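Local coordinates for protein thermosome subunit (Methanococcoides burtonii, PDB 3AQ1) that probably binds and hydrolyses ATP to assist the folding of other proteins, as a group II chaperonin, here crystallised as a monomer in the open state, at residues S75-R79 and M460-V464; L369-S374 and F391-E396. All blocks are in the same frame, centred on the assembly; numbering follows the deposited sequence.

Contact 1. Residues S75-R79 and M460-V464; sequences SEGYR and MEATV
Arg-79 reaches Glu-461 through a salt bridge in which NH1 lies 2.8 Å from OE2. The approach is on the syn side of the oxygen but 26° out of the carboxylate plane, and a weak second bond joins NH2 to OE1; the guanidinium and carboxylate planes are turned 49° apart, so the two groups meet skewed. SD of Met-460 sits over one guanidinium face, toward its rim, while its CE touches CG of Arg-79 at 3.9 Å. A bend at chi3 (-56°) in an otherwise extended arginine chain turns the charged end toward Glu-461. Deeper in the interface, CG2 of Val-464 packs 3.6 Å from the carbonyl O of Ser-75, and CG2 of Thr-463 meets the edge of the Tyr-78 ring in its plane, 3.7 Å from CE2. Tyr-78 OH is anchored to Leu-57 O on helix 45-65, and Thr-463 OG1 bonds back to Ala-459 O. The short helical segments run almost exactly antiparallel with axes 9.8 Å apart. Such packing of helix 71-92 against helix 449-467, the last one modelled, belongs to the helical equatorial domain of the TCP-1 chaperonins.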
loop_
_atom_site.group_PDB
_atom_site.type_symbol
_atom_site.label_atom_id
_atom_site.label_comp_id
_atom_site.label_asym_id
_atom_site.label_seq_id
_atom_site.Cartn_x
_atom_site.Cartn_y
_atom_site.Cartn_z
ATOM N N SER A 75 -21.984 -0.292 26.646
ATOM C CA SER A 75 -21.340 0.502 25.601
ATOM C C SER A 75 -20.039 1.148 26.063
ATOM O O SER A 75 -19.027 1.069 25.362
ATOM C CB SER A 75 -22.279 1.589 25.096
ATOM O OG SER A 75 -23.464 1.022 24.588
ATOM N N GLU A 76 -20.062 1.796 27.227
ATOM C CA GLU A 76 -18.847 2.425 27.737
ATOM C C GLU A 76 -17.801 1.389 28.117
ATOM O O GLU A 76 -16.616 1.574 27.845
ATOM C CB GLU A 76 -19.151 3.358 28.905
ATOM C CG GLU A 76 -19.612 4.729 28.452
ATOM C CD GLU A 76 -20.865 5.189 29.173
ATOM O OE1 GLU A 76 -20.830 5.320 30.417
ATOM O OE2 GLU A 76 -21.887 5.420 28.492
ATOM N N GLY A 77 -18.245 0.294 28.728
ATOM C CA GLY A 77 -17.367 -0.826 29.019
ATOM C C GLY A 77 -16.653 -1.338 27.776
ATOM O O GLY A 77 -15.435 -1.501 27.768
ATOM N N TYR A 78 -17.420 -1.592 26.720
ATOM C CA TYR A 78 -16.860 -2.032 25.450
ATOM C C TYR A 78 -15.876 -1.006 24.891
ATOM O O TYR A 78 -14.768 -1.361 24.487
ATOM C CB TYR A 78 -17.967 -2.279 24.422
ATOM C CG TYR A 78 -18.678 -3.606 24.526
ATOM C CD1 TYR A 78 -18.410 -4.496 25.552
ATOM C CD2 TYR A 78 -19.641 -3.954 23.599
ATOM C CE1 TYR A 78 -19.083 -5.701 25.636
ATOM C CE2 TYR A 78 -20.314 -5.152 23.669
ATOM C CZ TYR A 78 -20.032 -6.022 24.683
ATOM O OH TYR A 78 -20.715 -7.215 24.732
ATOM N N ARG A 79 -16.287 0.258 24.855
ATOM C CA ARG A 79 -15.444 1.305 24.289
ATOM C C ARG A 79 -14.147 1.454 25.083
ATOM O O ARG A 79 -13.090 1.756 24.526
ATOM C CB ARG A 79 -16.185 2.637 24.226
ATOM C CG ARG A 79 -15.339 3.765 23.653
ATOM C CD ARG A 79 -16.079 5.081 23.691
ATOM N NE ARG A 79 -17.359 4.997 23.002
ATOM C CZ ARG A 79 -17.492 5.062 21.680
ATOM N NH1 ARG A 79 -16.414 5.203 20.907
ATOM N NH2 ARG A 79 -18.699 4.984 21.129
ATOM N N MET A 460 -16.337 -2.795 17.761
ATOM C CA MET A 460 -16.826 -2.063 18.916
ATOM C C MET A 460 -17.796 -0.919 18.538
ATOM O O MET A 460 -18.884 -0.823 19.093
ATOM C CB MET A 460 -15.642 -1.556 19.751
ATOM C CG MET A 460 -16.034 -0.766 20.981
ATOM S SD MET A 460 -16.390 0.943 20.544
ATOM C CE MET A 460 -14.729 1.610 20.501
ATOM N N GLU A 461 -17.405 -0.066 17.593
ATOM C CA GLU A 461 -18.247 1.053 17.154
ATOM C C GLU A 461 -19.572 0.618 16.543
ATOM O O GLU A 461 -20.580 1.305 16.683
ATOM C CB GLU A 461 -17.511 1.939 16.144
ATOM C CG GLU A 461 -16.340 2.728 16.711
ATOM C CD GLU A 461 -16.752 3.753 17.735
ATOM O OE1 GLU A 461 -17.969 3.949 17.927
ATOM O OE2 GLU A 461 -15.854 4.363 18.348
ATOM N N ALA A 462 -19.562 -0.514 15.854
ATOM C CA ALA A 462 -20.762 -1.041 15.225
ATOM C C ALA A 462 -21.707 -1.608 16.269
ATOM O O ALA A 462 -22.929 -1.468 16.162
ATOM C CB ALA A 462 -20.396 -2.120 14.226
ATOM N N THR A 463 -21.128 -2.274 17.264
ATOM C CA THR A 463 -21.896 -2.910 18.323
ATOM C C THR A 463 -22.518 -1.835 19.191
ATOM O O THR A 463 -23.705 -1.880 19.509
ATOM C CB THR A 463 -20.998 -3.798 19.182
ATOM O OG1 THR A 463 -20.579 -4.916 18.403
ATOM C CG2 THR A 463 -21.729 -4.301 20.405
ATOM N N VAL A 464 -21.703 -0.859 19.559
ATOM C CA VAL A 464 -22.155 0.233 20.399
ATOM C C VAL A 464 -23.197 1.088 19.689
ATOM O O VAL A 464 -24.158 1.541 20.293
ATOM C CB VAL A 464 -20.974 1.085 20.846
ATOM C CG1 VAL A 464 -21.414 2.500 21.133
ATOM C CG2 VAL A 464 -20.316 0.438 22.062
#

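Contact 2. Residues L369-S374 and F391-E396; sequences LSLRLS and FAEALE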
loop_
_atom_site.group_PDB
_atom_site.type_symbol
_atom_site.label_atom_id
_atom_site.label_comp_id
_atom_site.label_asym_id
_atom_site.label_seq_id
_atom_site.Cartn_x
_atom_site.Cartn_y
_atom_site.Cartn_z
ATOM N N LEU A 369 -4.572 -10.685 23.694
ATOM C CA LEU A 369 -5.495 -9.635 24.110
ATOM C C LEU A 369 -6.498 -10.167 25.103
ATOM O O LEU A 369 -6.663 -9.599 26.176
ATOM C CB LEU A 369 -6.222 -9.038 22.913
ATOM C CG LEU A 369 -5.325 -8.113 22.102
ATOM C CD1 LEU A 369 -6.064 -7.600 20.899
ATOM C CD2 LEU A 369 -4.897 -6.979 22.986
ATOM N N SER A 370 -7.165 -11.262 24.752
ATOM C CA SER A 370 -8.188 -11.845 25.620
ATOM C C SER A 370 -7.650 -12.146 27.005
ATOM O O SER A 370 -8.276 -11.817 28.013
ATOM C CB SER A 370 -8.740 -13.119 25.012
ATOM O OG SER A 370 -9.582 -13.783 25.936
ATOM N N LEU A 371 -6.486 -12.782 27.051
ATOM C CA LEU A 371 -5.866 -13.113 28.323
ATOM C C LEU A 371 -5.572 -11.859 29.149
ATOM O O LEU A 371 -5.989 -11.749 30.298
ATOM C CB LEU A 371 -4.588 -13.911 28.097
ATOM C CG LEU A 371 -3.738 -14.123 29.346
ATOM C CD1 LEU A 371 -4.384 -15.173 30.240
ATOM C CD2 LEU A 371 -2.321 -14.521 28.979
ATOM N N ARG A 372 -4.858 -10.907 28.563
ATOM C CA ARG A 372 -4.460 -9.711 29.288
ATOM C C ARG A 372 -5.628 -8.801 29.581
ATOM O O ARG A 372 -5.541 -7.930 30.439
ATOM C CB ARG A 372 -3.418 -8.935 28.504
ATOM C CG ARG A 372 -2.109 -9.651 28.372
ATOM C CD ARG A 372 -1.292 -8.994 27.280
ATOM N NE ARG A 372 0.015 -9.616 27.132
ATOM C CZ ARG A 372 1.145 -9.063 27.546
ATOM N NH1 ARG A 372 1.124 -7.869 28.123
ATOM N NH2 ARG A 372 2.294 -9.699 27.371
ATOM N N LEU A 373 -6.726 -8.984 28.867
ATOM C CA LEU A 373 -7.861 -8.104 29.075
ATOM C C LEU A 373 -8.778 -8.709 30.128
ATOM O O LEU A 373 -9.597 -8.015 30.721
ATOM C CB LEU A 373 -8.607 -7.851 27.765
ATOM C CG LEU A 373 -9.682 -6.769 27.805
ATOM C CD1 LEU A 373 -9.060 -5.435 28.171
ATOM C CD2 LEU A 373 -10.413 -6.697 26.468
ATOM N N SER A 374 -8.629 -10.012 30.352
ATOM C CA SER A 374 -9.349 -10.693 31.423
ATOM C C SER A 374 -8.639 -10.436 32.738
ATOM O O SER A 374 -9.250 -10.486 33.804
ATOM C CB SER A 374 -9.455 -12.198 31.161
ATOM O OG SER A 374 -10.596 -12.499 30.378
ATOM N N PHE A 391 -16.085 -8.613 26.723
ATOM C CA PHE A 391 -15.348 -8.199 25.536
ATOM C C PHE A 391 -14.172 -9.150 25.373
ATOM O O PHE A 391 -14.039 -9.827 24.349
ATOM C CB PHE A 391 -14.867 -6.751 25.666
ATOM C CG PHE A 391 -14.410 -6.124 24.364
ATOM C CD1 PHE A 391 -13.159 -6.374 23.858
ATOM C CD2 PHE A 391 -15.223 -5.249 23.678
ATOM C CE1 PHE A 391 -12.733 -5.778 22.674
ATOM C CE2 PHE A 391 -14.797 -4.655 22.494
ATOM C CZ PHE A 391 -13.554 -4.919 21.998
ATOM N N ALA A 392 -13.333 -9.219 26.402
ATOM C CA ALA A 392 -12.167 -10.094 26.373
ATOM C C ALA A 392 -12.531 -11.534 25.986
ATOM O O ALA A 392 -11.711 -12.256 25.437
ATOM C CB ALA A 392 -11.438 -10.053 27.708
ATOM N N GLU A 393 -13.766 -11.940 26.254
ATOM C CA GLU A 393 -14.223 -13.289 25.917
ATOM C C GLU A 393 -14.560 -13.416 24.443
ATOM O O GLU A 393 -14.391 -14.479 23.845
ATOM C CB GLU A 393 -15.477 -13.658 26.713
ATOM C CG GLU A 393 -15.292 -13.931 28.196
ATOM C CD GLU A 393 -16.520 -14.610 28.773
ATOM O OE1 GLU A 393 -17.403 -14.979 27.964
ATOM O OE2 GLU A 393 -16.606 -14.779 30.010
ATOM N N ALA A 394 -15.077 -12.336 23.872
ATOM C CA ALA A 394 -15.504 -12.342 22.485
ATOM C C ALA A 394 -14.300 -12.500 21.570
ATOM O O ALA A 394 -14.383 -13.136 20.509
ATOM C CB ALA A 394 -16.263 -11.071 22.166
ATOM N N LEU A 395 -13.178 -11.921 21.990
ATOM C CA LEU A 395 -11.952 -11.971 21.209
ATOM C C LEU A 395 -11.597 -13.391 20.758
ATOM O O LEU A 395 -11.178 -13.604 19.626
ATOM C CB LEU A 395 -10.812 -11.355 22.008
ATOM C CG LEU A 395 -10.967 -9.837 22.063
ATOM C CD1 LEU A 395 -9.870 -9.190 22.892
ATOM C CD2 LEU A 395 -10.992 -9.266 20.636
ATOM N N GLU A 396 -11.782 -14.368 21.639
ATOM C CA GLU A 396 -11.402 -15.738 21.324
ATOM C C GLU A 396 -12.294 -16.379 20.284
ATOM O O GLU A 396 -12.110 -17.535 19.937
ATOM C CB GLU A 396 -11.365 -16.601 22.574
ATOM C CG GLU A 396 -10.227 -16.245 23.508
ATOM C CD GLU A 396 -10.142 -17.167 24.719
ATOM O OE1 GLU A 396 -11.207 -17.582 25.266
ATOM O OE2 GLU A 396 -8.992 -17.456 25.122
#
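The backbones come closest where Ser-370 on helix 364-378 faces Ala-392 on helix 383-394, their CA atoms only 4.4 Å apart. Two small residues permit this approach, and the serine hydroxyl then donates a hydrogen bond to the carbonyl O of Ala-392, with OG 2.7 Å from that oxygen. With chi1 at 171°, OG extends opposite its own backbone N and toward the other helix; it reaches the acceptor from above the carbonyl plane, 37° out of it, at a C=O...donor angle of 142°. CG of Glu-396 lies alongside the same hydroxyl, while the carboxylate beyond it is engaged by Arg-418 in a salt bridge through OE1.

The two helices follow one another in the chain as a helical hairpin within the equatorial domain of the chaperonin fold, and their apolar sides face helices 45-65, 71-92 and 449-467. Nearly one turn further along helix 364-378, Leu-373 receives CB of Ala-392, 3.6 Å from its own CB and almost as near to CG and CD2. CD2 of Leu-373 also touches CD1 of Phe-391 at 3.8 Å, the leucine lying aslant to the ring. Leu-395 sends CD1 to within 3.7 Å of CB of Leu-369 and also brushes the backbone N of Ser-370. Phe-391 and Leu-369 both continue onto Ile-456 of helix 449-467, while Ser-374 borders the contact on the methyl of Ala-392, its hydroxyl weakly bonded to Ser-370 O.

How the contacts relate
From the N terminus, the chain first passes through residues 75-79 on helix 71-92, and their partners on helix 449-467 arrive only 381 positions later, so contact 1 closes a very long loop that holds most of the modelled chain. Contact 2 is nested inside it: residues 369-374 and 391-396 close a short loop of 16 residues, mostly the facing ends of two consecutive helices. Two further helices and three short strands then precede helix 449-467. The centres of contact 1 and contact 2 lie about 14 Å apart. Phe-391 bridges them, its CD2 lying 3.8 Å from CD1 of Tyr-78 and its CE2 4.2 Å from CB of Met-460. The local helical hairpin is thereby tied to the pairing of sequence-distant helices.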